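Local coordinates for protein dehydrogenase (Sinorhizobium meliloti, PDB 3UOE) that probably acts as an oxidoreductase of the malate/L-lactate dehydrogenase (LDH2/MDH2) family, at residues 49-52 with 53-57; 67-70 with 71-74; 252-255 with 256-260. All coordinates share one frame; numbering follows the deposited sequence.

Following the chain from its N terminus, interaction 1 (49-52 with 53-57) comes first, within helix 46-61, side chains meeting one turn apart. Interaction 2 (67-70 with 71-74) rounds the turn that leads from the loop after that helix into helix 72-80. All three contacts are local and close no long loop; they lie in series, neither nested nor crossed. Interactions 1 and 2 touch: L56 CD2 packs 3.4 Å from H67 O, and L57 lies against L69. These contacts tie helix 46-61 to the start of helix 72-80. Interaction 3 (252-255 with 256-260) lies within helix 246-264, on the opposite side of the chain's centre, about 25 Å from interaction 2, centre to centre. F193 and I156 of the second subunit pack on this helix.

Interaction 1 (49-52 with 53-57); sequences ARLQ and ANLLL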
ATOM      1  N   ALA A  49       9.107 -29.229   1.114  1.00  6.09           N
ATOM      2  CA  ALA A  49       8.849 -29.408   2.540  1.00  6.63           C
ATOM      3  C   ALA A  49       9.702 -28.434   3.352  1.00  6.33           C
ATOM      4  O   ALA A  49       9.233 -27.811   4.295  1.00  7.05           O
ATOM      5  CB  ALA A  49       9.124 -30.860   2.971  1.00  6.34           C
ATOM      6  N   ARG A  50      10.962 -28.312   2.959  1.00  8.38           N
ATOM      7  CA  ARG A  50      11.920 -27.441   3.627  1.00  9.56           C
ATOM      8  C   ARG A  50      11.458 -25.988   3.537  1.00  8.25           C
ATOM      9  O   ARG A  50      11.554 -25.240   4.505  1.00  7.67           O
ATOM     10  CB  ARG A  50      13.302 -27.614   2.982  1.00 10.73           C
ATOM     11  CG  ARG A  50      14.386 -26.712   3.520  1.00 13.05           C
ATOM     12  CD  ARG A  50      14.485 -26.810   5.039  1.00 17.81           C
ATOM     13  NE  ARG A  50      15.563 -25.973   5.554  1.00 23.20           N
ATOM     14  CZ  ARG A  50      16.802 -26.403   5.778  1.00 26.32           C
ATOM     15  NH1 ARG A  50      17.126 -27.675   5.549  1.00 23.34           N
ATOM     16  NH2 ARG A  50      17.714 -25.560   6.243  1.00 23.68           N
ATOM     17  N   LEU A  51      10.943 -25.609   2.372  1.00  7.35           N
ATOM     18  CA  LEU A  51      10.514 -24.235   2.117  1.00  8.15           C
ATOM     19  C   LEU A  51       9.270 -23.882   2.939  1.00  8.94           C
ATOM     20  O   LEU A  51       9.239 -22.863   3.629  1.00  8.17           O
ATOM     21  CB  LEU A  51      10.239 -24.023   0.621  1.00  7.14           C
ATOM     22  CG  LEU A  51       9.583 -22.688   0.247  1.00  8.13           C
ATOM     23  CD1 LEU A  51      10.481 -21.481   0.601  1.00  4.82           C
ATOM     24  CD2 LEU A  51       9.211 -22.681  -1.217  1.00  6.31           C
ATOM     25  N   GLN A  52       8.246 -24.726   2.868  1.00  7.12           N
ATOM     26  CA  GLN A  52       7.076 -24.535   3.723  1.00  8.15           C
ATOM     27  C   GLN A  52       7.455 -24.462   5.197  1.00  9.13           C
ATOM     28  O   GLN A  52       6.866 -23.688   5.955  1.00  7.40           O
ATOM     29  CB  GLN A  52       6.030 -25.636   3.519  1.00  6.58           C
ATOM     30  CG  GLN A  52       4.818 -25.497   4.453  1.00  6.74           C
ATOM     31  CD  GLN A  52       3.975 -24.256   4.146  1.00  7.54           C
ATOM     32  OE1 GLN A  52       3.201 -24.236   3.176  1.00  5.34           O
ATOM     33  NE2 GLN A  52       4.117 -23.219   4.976  1.00  5.03           N
ATOM     34  N   ALA A  53       8.423 -25.278   5.611  1.00  9.05           N
ATOM     35  CA  ALA A  53       8.863 -25.260   7.003  1.00  7.27           C
ATOM     36  C   ALA A  53       9.625 -23.968   7.329  1.00  7.89           C
ATOM     37  O   ALA A  53       9.441 -23.386   8.395  1.00  7.60           O
ATOM     38  CB  ALA A  53       9.712 -26.486   7.307  1.00  8.38           C
ATOM     39  N   ASN A  54      10.472 -23.520   6.403  1.00 10.80           N
ATOM     40  CA  ASN A  54      11.238 -22.283   6.586  1.00  9.38           C
ATOM     41  C   ASN A  54      10.326 -21.075   6.760  1.00  8.56           C
ATOM     42  O   ASN A  54      10.594 -20.199   7.580  1.00  7.88           O
ATOM     43  CB  ASN A  54      12.201 -22.046   5.415  1.00  9.75           C
ATOM     44  CG  ASN A  54      13.417 -22.963   5.450  1.00 13.71           C
ATOM     45  OD1 ASN A  54      13.683 -23.632   6.451  1.00 18.06           O
ATOM     46  ND2 ASN A  54      14.167 -22.991   4.350  1.00 15.24           N
ATOM     47  N   LEU A  55       9.242 -21.033   5.991  1.00  7.28           N
ATOM     48  CA  LEU A  55       8.252 -19.968   6.153  1.00  8.06           C
ATOM     49  C   LEU A  55       7.753 -19.820   7.591  1.00  8.65           C
ATOM     50  O   LEU A  55       7.664 -18.711   8.118  1.00  7.08           O
ATOM     51  CB  LEU A  55       7.055 -20.181   5.221  1.00  7.26           C
ATOM     52  CG  LEU A  55       7.041 -19.269   3.995  1.00 10.27           C
ATOM     53  CD1 LEU A  55       6.941 -17.795   4.423  1.00  6.16           C
ATOM     54  CD2 LEU A  55       8.270 -19.512   3.118  1.00  6.79           C
ATOM     55  N   LEU A  56       7.417 -20.947   8.208  1.00  7.36           N
ATOM     56  CA  LEU A  56       6.842 -20.956   9.545  1.00  7.76           C
ATOM     57  C   LEU A  56       7.919 -20.711  10.603  1.00  8.50           C
ATOM     58  O   LEU A  56       7.701 -19.987  11.560  1.00  7.61           O
ATOM     59  CB  LEU A  56       6.117 -22.285   9.795  1.00  7.01           C
ATOM     60  CG  LEU A  56       5.007 -22.636   8.789  1.00  7.98           C
ATOM     61  CD1 LEU A  56       4.226 -23.874   9.234  1.00  8.47           C
ATOM     62  CD2 LEU A  56       4.030 -21.461   8.560  1.00  7.52           C
ATOM     63  N   LEU A  57       9.090 -21.306  10.409  1.00 10.02           N
ATOM     64  CA  LEU A  57      10.212 -21.106  11.328  1.00 10.18           C
ATOM     65  C   LEU A  57      10.717 -19.658  11.327  1.00 10.08           C
ATOM     66  O   LEU A  57      11.054 -19.106  12.382  1.00  9.33           O
ATOM     67  CB  LEU A  57      11.350 -22.072  10.993  1.00 10.10           C
ATOM     68  CG  LEU A  57      11.412 -23.346  11.841  1.00 18.99           C
ATOM     69  CD1 LEU A  57      12.056 -23.038  13.180  1.00 18.35           C
ATOM     70  CD2 LEU A  57      10.038 -23.978  12.042  1.00 12.00           C
TER
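R50 reaches forward along helix 46-61 to N54, one turn on, where its NE donates a hydrogen bond to N54 OD1 at 3.1 Å. The bond is bent, 142° at the hydrogen, and the oxygen lies near the guanidinium plane, at its edge. The amide itself stands almost perpendicular to that plane, 89° away. R50 leaves the backbone with CG opposite N (chi1 177°) and then bends at chi2, which brings the end of a side chain that starts away from 53-57 back toward N54. On another face of the helix L51 and L55 run side by side, CD1 of L51 lying 3.9 Å from CD2 of L55, and, further round, Q52 NE2 rests against CG of L56 at 4.0 Å. Beneath these side chains the backbone bonds A53 N to A49 O, N54 N to R50 O and L55 N to L51 O carry the helix through.

Farther out, R32 of helix 28-41 donates from NH1 to the same N54 OD1, and P110 and Y145 cover the leucine face. One amide oxygen thus accepts from two arginines, an arrangement that would probably polarise the N54 carbonyl and that ties this turn to helix 28-41.

Interaction 2 (67-70 with 71-74); sequences HGLQ and RLPL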
ATOM      1  N   HIS A  67       1.926 -16.504  12.437  1.00 11.31           N
ATOM      2  CA  HIS A  67       2.152 -17.053  11.098  1.00  9.92           C
ATOM      3  C   HIS A  67       3.232 -18.130  11.136  1.00 10.91           C
ATOM      4  O   HIS A  67       3.826 -18.472  10.109  1.00  7.88           O
ATOM      5  CB  HIS A  67       2.539 -15.934  10.128  1.00  9.64           C
ATOM      6  CG  HIS A  67       1.382 -15.065   9.733  1.00 12.03           C
ATOM      7  ND1 HIS A  67       0.692 -14.288  10.643  1.00  9.59           N
ATOM      8  CD2 HIS A  67       0.774 -14.878   8.538  1.00 10.41           C
ATOM      9  CE1 HIS A  67      -0.287 -13.654  10.021  1.00  9.13           C
ATOM     10  NE2 HIS A  67      -0.267 -13.999   8.748  1.00 11.70           N
ATOM     11  N   GLY A  68       3.480 -18.651  12.339  1.00 10.30           N
ATOM     12  CA  GLY A  68       4.507 -19.652  12.558  1.00  8.42           C
ATOM     13  C   GLY A  68       3.906 -21.040  12.633  1.00  8.63           C
ATOM     14  O   GLY A  68       2.965 -21.359  11.905  1.00  8.76           O
ATOM     15  N   LEU A  69       4.428 -21.856  13.539  1.00  6.82           N
ATOM     16  CA  LEU A  69       4.087 -23.266  13.565  1.00  8.46           C
ATOM     17  C   LEU A  69       2.632 -23.584  13.921  1.00  8.11           C
ATOM     18  O   LEU A  69       2.166 -24.682  13.637  1.00  8.32           O
ATOM     19  CB  LEU A  69       5.053 -24.035  14.467  1.00 10.61           C
ATOM     20  CG  LEU A  69       6.474 -24.196  13.904  1.00 13.06           C
ATOM     21  CD1 LEU A  69       7.484 -24.444  15.020  1.00 13.68           C
ATOM     22  CD2 LEU A  69       6.528 -25.306  12.853  1.00 10.29           C
ATOM     23  N   GLN A  70       1.913 -22.643  14.533  1.00 10.04           N
ATOM     24  CA  GLN A  70       0.503 -22.893  14.851  1.00  8.38           C
ATOM     25  C   GLN A  70      -0.292 -23.092  13.563  1.00  8.66           C
ATOM     26  O   GLN A  70      -1.384 -23.654  13.575  1.00  8.59           O
ATOM     27  CB  GLN A  70      -0.108 -21.783  15.721  1.00 10.53           C
ATOM     28  CG  GLN A  70      -0.423 -20.480  14.989  1.00 13.39           C
ATOM     29  CD  GLN A  70      -0.974 -19.392  15.915  1.00 19.12           C
ATOM     30  OE1 GLN A  70      -0.410 -19.114  16.983  1.00 20.41           O
ATOM     31  NE2 GLN A  70      -2.073 -18.759  15.500  1.00 16.47           N
ATOM     32  N   ARG A  71       0.288 -22.663  12.445  1.00  8.82           N
ATOM     33  CA  ARG A  71      -0.324 -22.838  11.131  1.00  8.54           C
ATOM     34  C   ARG A  71      -0.180 -24.254  10.578  1.00  7.59           C
ATOM     35  O   ARG A  71      -0.910 -24.645   9.677  1.00  6.94           O
ATOM     36  CB  ARG A  71       0.330 -21.891  10.133  1.00  8.08           C
ATOM     37  CG  ARG A  71       0.203 -20.445  10.484  1.00  9.85           C
ATOM     38  CD  ARG A  71      -1.217 -20.007  10.311  1.00  9.21           C
ATOM     39  NE  ARG A  71      -1.355 -18.597  10.622  1.00 11.52           N
ATOM     40  CZ  ARG A  71      -2.329 -17.828  10.156  1.00 11.60           C
ATOM     41  NH1 ARG A  71      -3.242 -18.343   9.341  1.00  9.96           N
ATOM     42  NH2 ARG A  71      -2.380 -16.545  10.499  1.00 12.10           N
ATOM     43  N   LEU A  72       0.774 -25.020  11.095  1.00  7.15           N
ATOM     44  CA  LEU A  72       1.140 -26.277  10.434  1.00  7.30           C
ATOM     45  C   LEU A  72       0.061 -27.377  10.442  1.00  6.35           C
ATOM     46  O   LEU A  72      -0.218 -27.975   9.397  1.00  6.64           O
ATOM     47  CB  LEU A  72       2.479 -26.804  10.960  1.00  6.15           C
ATOM     48  CG  LEU A  72       3.027 -28.082  10.319  1.00  7.93           C
ATOM     49  CD1 LEU A  72       3.176 -27.924   8.793  1.00  6.64           C
ATOM     50  CD2 LEU A  72       4.354 -28.498  10.968  1.00  5.28           C
ATOM     51  N   PRO A  73      -0.550 -27.646  11.609  1.00  5.82           N
ATOM     52  CA  PRO A  73      -1.502 -28.760  11.704  1.00  6.65           C
ATOM     53  C   PRO A  73      -2.637 -28.646  10.687  1.00  8.10           C
ATOM     54  O   PRO A  73      -3.105 -29.662  10.157  1.00  7.23           O
ATOM     55  CB  PRO A  73      -2.044 -28.638  13.131  1.00  8.68           C
ATOM     56  CG  PRO A  73      -0.931 -27.980  13.885  1.00  9.88           C
ATOM     57  CD  PRO A  73      -0.368 -26.973  12.904  1.00  7.12           C
ATOM     58  N   LEU A  74      -3.058 -27.419  10.399  1.00  7.41           N
ATOM     59  CA  LEU A  74      -4.135 -27.206   9.447  1.00  8.54           C
ATOM     60  C   LEU A  74      -3.669 -27.612   8.036  1.00  9.02           C
ATOM     61  O   LEU A  74      -4.367 -28.342   7.327  1.00  8.09           O
ATOM     62  CB  LEU A  74      -4.617 -25.750   9.513  1.00  9.12           C
ATOM     63  CG  LEU A  74      -6.103 -25.422   9.327  1.00 13.34           C
ATOM     64  CD1 LEU A  74      -6.993 -26.260  10.226  1.00 13.40           C
ATOM     65  CD2 LEU A  74      -6.348 -23.954   9.589  1.00 15.52           C
TER
HETATM   66  O   HOH W   1      -3.187 -24.987  12.161  1.00  7.51           O
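Two side-chain torsions bring R71 back to H67: CG sits beside the backbone N (chi1 -60°), and a bend at chi2 (-70°) folds the chain over the preceding turn. Its NH2 comes to rest above one face of the H67 imidazole, displaced toward the rim and 3.6 Å from CE1. Ring and guanidinium are far from parallel, their planes 47° apart, although the two side chains run alongside one another in the same direction. On the way, CG of R71 passes 3.2 Å from G68 O. That same carbonyl takes the hydrogen bond from R71 N, at 3.0 Å, and the next one, L69 O, accepts L72 N from above its carbonyl plane. A water bridges Q70 O and L74 N, four residues on, donating to the carbonyl and accepting from the amide.

Outside the turn, R71 NE donates to S66 O, which helps fix the arginine over the ring. L69 and L72 pack on helix 28-41 and helix 345-355, and R71 and L72 meet L56, so the entry to helix 72-80 is packed among helices 28-41, 46-61 and 345-355, with Q70 tied to helix 204-213 by a hydrogen bond from NE2 to G205 O.

Interaction 3 (252-255 with 256-260); sequences LGLA and IELLV
L254 meets L258 one turn along helix 246-264, its CG lying 4.0 Å from CD1 of L258 as the two side chains pass at a slant. They depart from the backbone differently: CG of L254 is opposite its own N (chi1 -173°), whereas CG of L258 lies beside N (chi1 -55°) and swings back over the preceding turn, 3.1 Å from L254 O. A looser pair, L252 and I256, forms on another face, with CG of L252 4.3 Å from CD1 of I256. There CG1 of I256 also leans back, to 3.2 Å from L252 O.

Four successive i to i+4 backbone hydrogen bonds run through the segment, from I256 N, E257 N, L258 N and L259 N to the carbonyls of L252, G253, L254 and A255. The last is short and nearly straight, L259 N to A255 O being 2.8 Å with 173° at the hydrogen. E257 carries its carboxylate away from this turn, and the buried group, probably ionised, accepts from A269 N at OE2 and from G178 N and N180 ND2 at OE1, N180 ND2 also donating to G253 O, so that one asparagine bridges the helix backbone and the acid.

Helix 246-264 packs on the mixed sheet of its own chain, with I256, L259 and V260 touching M160 of strand 156-161 and the last two also L287 of strand 285-291. Its L254, A255, L258 and L259 side forms part of the dimer interface, where F193 of the second subunit packs on the first three and I156 of that subunit on L259: a buried helix shared between a sheet and a subunit boundary.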
ATOM      1  N   LEU A 252      -7.014   1.207   2.693  1.00  7.97           N
ATOM      2  CA  LEU A 252      -5.933   0.396   2.144  1.00  8.60           C
ATOM      3  C   LEU A 252      -6.278  -1.089   2.091  1.00  7.24           C
ATOM      4  O   LEU A 252      -6.005  -1.758   1.094  1.00  7.22           O
ATOM      5  CB  LEU A 252      -4.644   0.602   2.940  1.00  7.97           C
ATOM      6  CG  LEU A 252      -3.409   0.087   2.207  1.00 17.86           C
ATOM      7  CD1 LEU A 252      -3.110   0.966   0.982  1.00 17.94           C
ATOM      8  CD2 LEU A 252      -2.204   0.011   3.137  1.00 18.55           C
ATOM      9  N   GLY A 253      -6.878  -1.600   3.163  1.00  7.49           N
ATOM     10  CA  GLY A 253      -7.285  -2.996   3.217  1.00  6.16           C
ATOM     11  C   GLY A 253      -8.263  -3.321   2.104  1.00  6.47           C
ATOM     12  O   GLY A 253      -8.159  -4.371   1.466  1.00  5.68           O
ATOM     13  N   LEU A 254      -9.206  -2.407   1.879  1.00  5.44           N
ATOM     14  CA  LEU A 254     -10.233  -2.554   0.854  1.00  5.76           C
ATOM     15  C   LEU A 254      -9.647  -2.472  -0.554  1.00  6.19           C
ATOM     16  O   LEU A 254     -10.034  -3.244  -1.431  1.00  5.51           O
ATOM     17  CB  LEU A 254     -11.328  -1.495   1.027  1.00  5.73           C
ATOM     18  CG  LEU A 254     -12.529  -1.670   0.094  1.00  7.81           C
ATOM     19  CD1 LEU A 254     -13.151  -3.054   0.288  1.00  6.29           C
ATOM     20  CD2 LEU A 254     -13.579  -0.565   0.301  1.00  5.56           C
ATOM     21  N   ALA A 255      -8.717  -1.539  -0.766  1.00  5.18           N
ATOM     22  CA  ALA A 255      -7.991  -1.477  -2.029  1.00  5.80           C
ATOM     23  C   ALA A 255      -7.363  -2.838  -2.313  1.00  6.36           C
ATOM     24  O   ALA A 255      -7.543  -3.404  -3.390  1.00  5.73           O
ATOM     25  CB  ALA A 255      -6.922  -0.385  -2.000  1.00  4.52           C
ATOM     26  N   ILE A 256      -6.640  -3.366  -1.331  1.00  5.94           N
ATOM     27  CA  ILE A 256      -5.984  -4.655  -1.484  1.00  5.53           C
ATOM     28  C   ILE A 256      -6.999  -5.727  -1.871  1.00  6.33           C
ATOM     29  O   ILE A 256      -6.792  -6.484  -2.827  1.00  7.36           O
ATOM     30  CB  ILE A 256      -5.223  -5.048  -0.206  1.00  6.07           C
ATOM     31  CG1 ILE A 256      -4.067  -4.072   0.024  1.00  5.97           C
ATOM     32  CG2 ILE A 256      -4.704  -6.478  -0.296  1.00  6.43           C
ATOM     33  CD1 ILE A 256      -3.422  -4.172   1.369  1.00  6.12           C
ATOM     34  N   GLU A 257      -8.108  -5.768  -1.140  1.00  6.11           N
ATOM     35  CA  GLU A 257      -9.185  -6.718  -1.406  1.00  6.11           C
ATOM     36  C   GLU A 257      -9.572  -6.697  -2.884  1.00  5.60           C
ATOM     37  O   GLU A 257      -9.664  -7.736  -3.539  1.00  5.88           O
ATOM     38  CB  GLU A 257     -10.409  -6.353  -0.558  1.00  5.52           C
ATOM     39  CG  GLU A 257     -11.536  -7.369  -0.616  1.00  5.19           C
ATOM     40  CD  GLU A 257     -11.258  -8.556   0.286  1.00  7.69           C
ATOM     41  OE1 GLU A 257     -10.899  -8.320   1.463  1.00  6.56           O
ATOM     42  OE2 GLU A 257     -11.381  -9.716  -0.183  1.00  6.44           O
ATOM     43  N   LEU A 258      -9.795  -5.493  -3.397  1.00  5.14           N
ATOM     44  CA  LEU A 258     -10.318  -5.301  -4.745  1.00  6.22           C
ATOM     45  C   LEU A 258      -9.265  -5.617  -5.796  1.00  6.14           C
ATOM     46  O   LEU A 258      -9.565  -6.259  -6.793  1.00  5.57           O
ATOM     47  CB  LEU A 258     -10.821  -3.860  -4.914  1.00  5.57           C
ATOM     48  CG  LEU A 258     -11.867  -3.409  -3.888  1.00  5.48           C
ATOM     49  CD1 LEU A 258     -12.039  -1.892  -3.890  1.00  5.53           C
ATOM     50  CD2 LEU A 258     -13.201  -4.108  -4.138  1.00  6.96           C
ATOM     51  N   LEU A 259      -8.031  -5.162  -5.572  1.00  5.31           N
ATOM     52  CA  LEU A 259      -6.947  -5.468  -6.494  1.00  6.28           C
ATOM     53  C   LEU A 259      -6.738  -6.976  -6.595  1.00  5.94           C
ATOM     54  O   LEU A 259      -6.646  -7.528  -7.694  1.00  6.13           O
ATOM     55  CB  LEU A 259      -5.645  -4.776  -6.077  1.00  7.51           C
ATOM     56  CG  LEU A 259      -5.627  -3.246  -6.152  1.00  8.19           C
ATOM     57  CD1 LEU A 259      -4.517  -2.680  -5.277  1.00 10.41           C
ATOM     58  CD2 LEU A 259      -5.465  -2.785  -7.592  1.00  8.67           C
ATOM     59  N   VAL A 260      -6.684  -7.654  -5.456  1.00  5.43           N
ATOM     60  CA  VAL A 260      -6.443  -9.095  -5.489  1.00  5.81           C
ATOM     61  C   VAL A 260      -7.531  -9.841  -6.279  1.00  6.36           C
ATOM     62  O   VAL A 260      -7.222 -10.613  -7.186  1.00  6.28           O
ATOM     63  CB  VAL A 260      -6.277  -9.690  -4.083  1.00  4.88           C
ATOM     64  CG1 VAL A 260      -6.125 -11.193  -4.170  1.00  5.59           C
ATOM     65  CG2 VAL A 260      -5.063  -9.088  -3.410  1.00  6.11           C
TER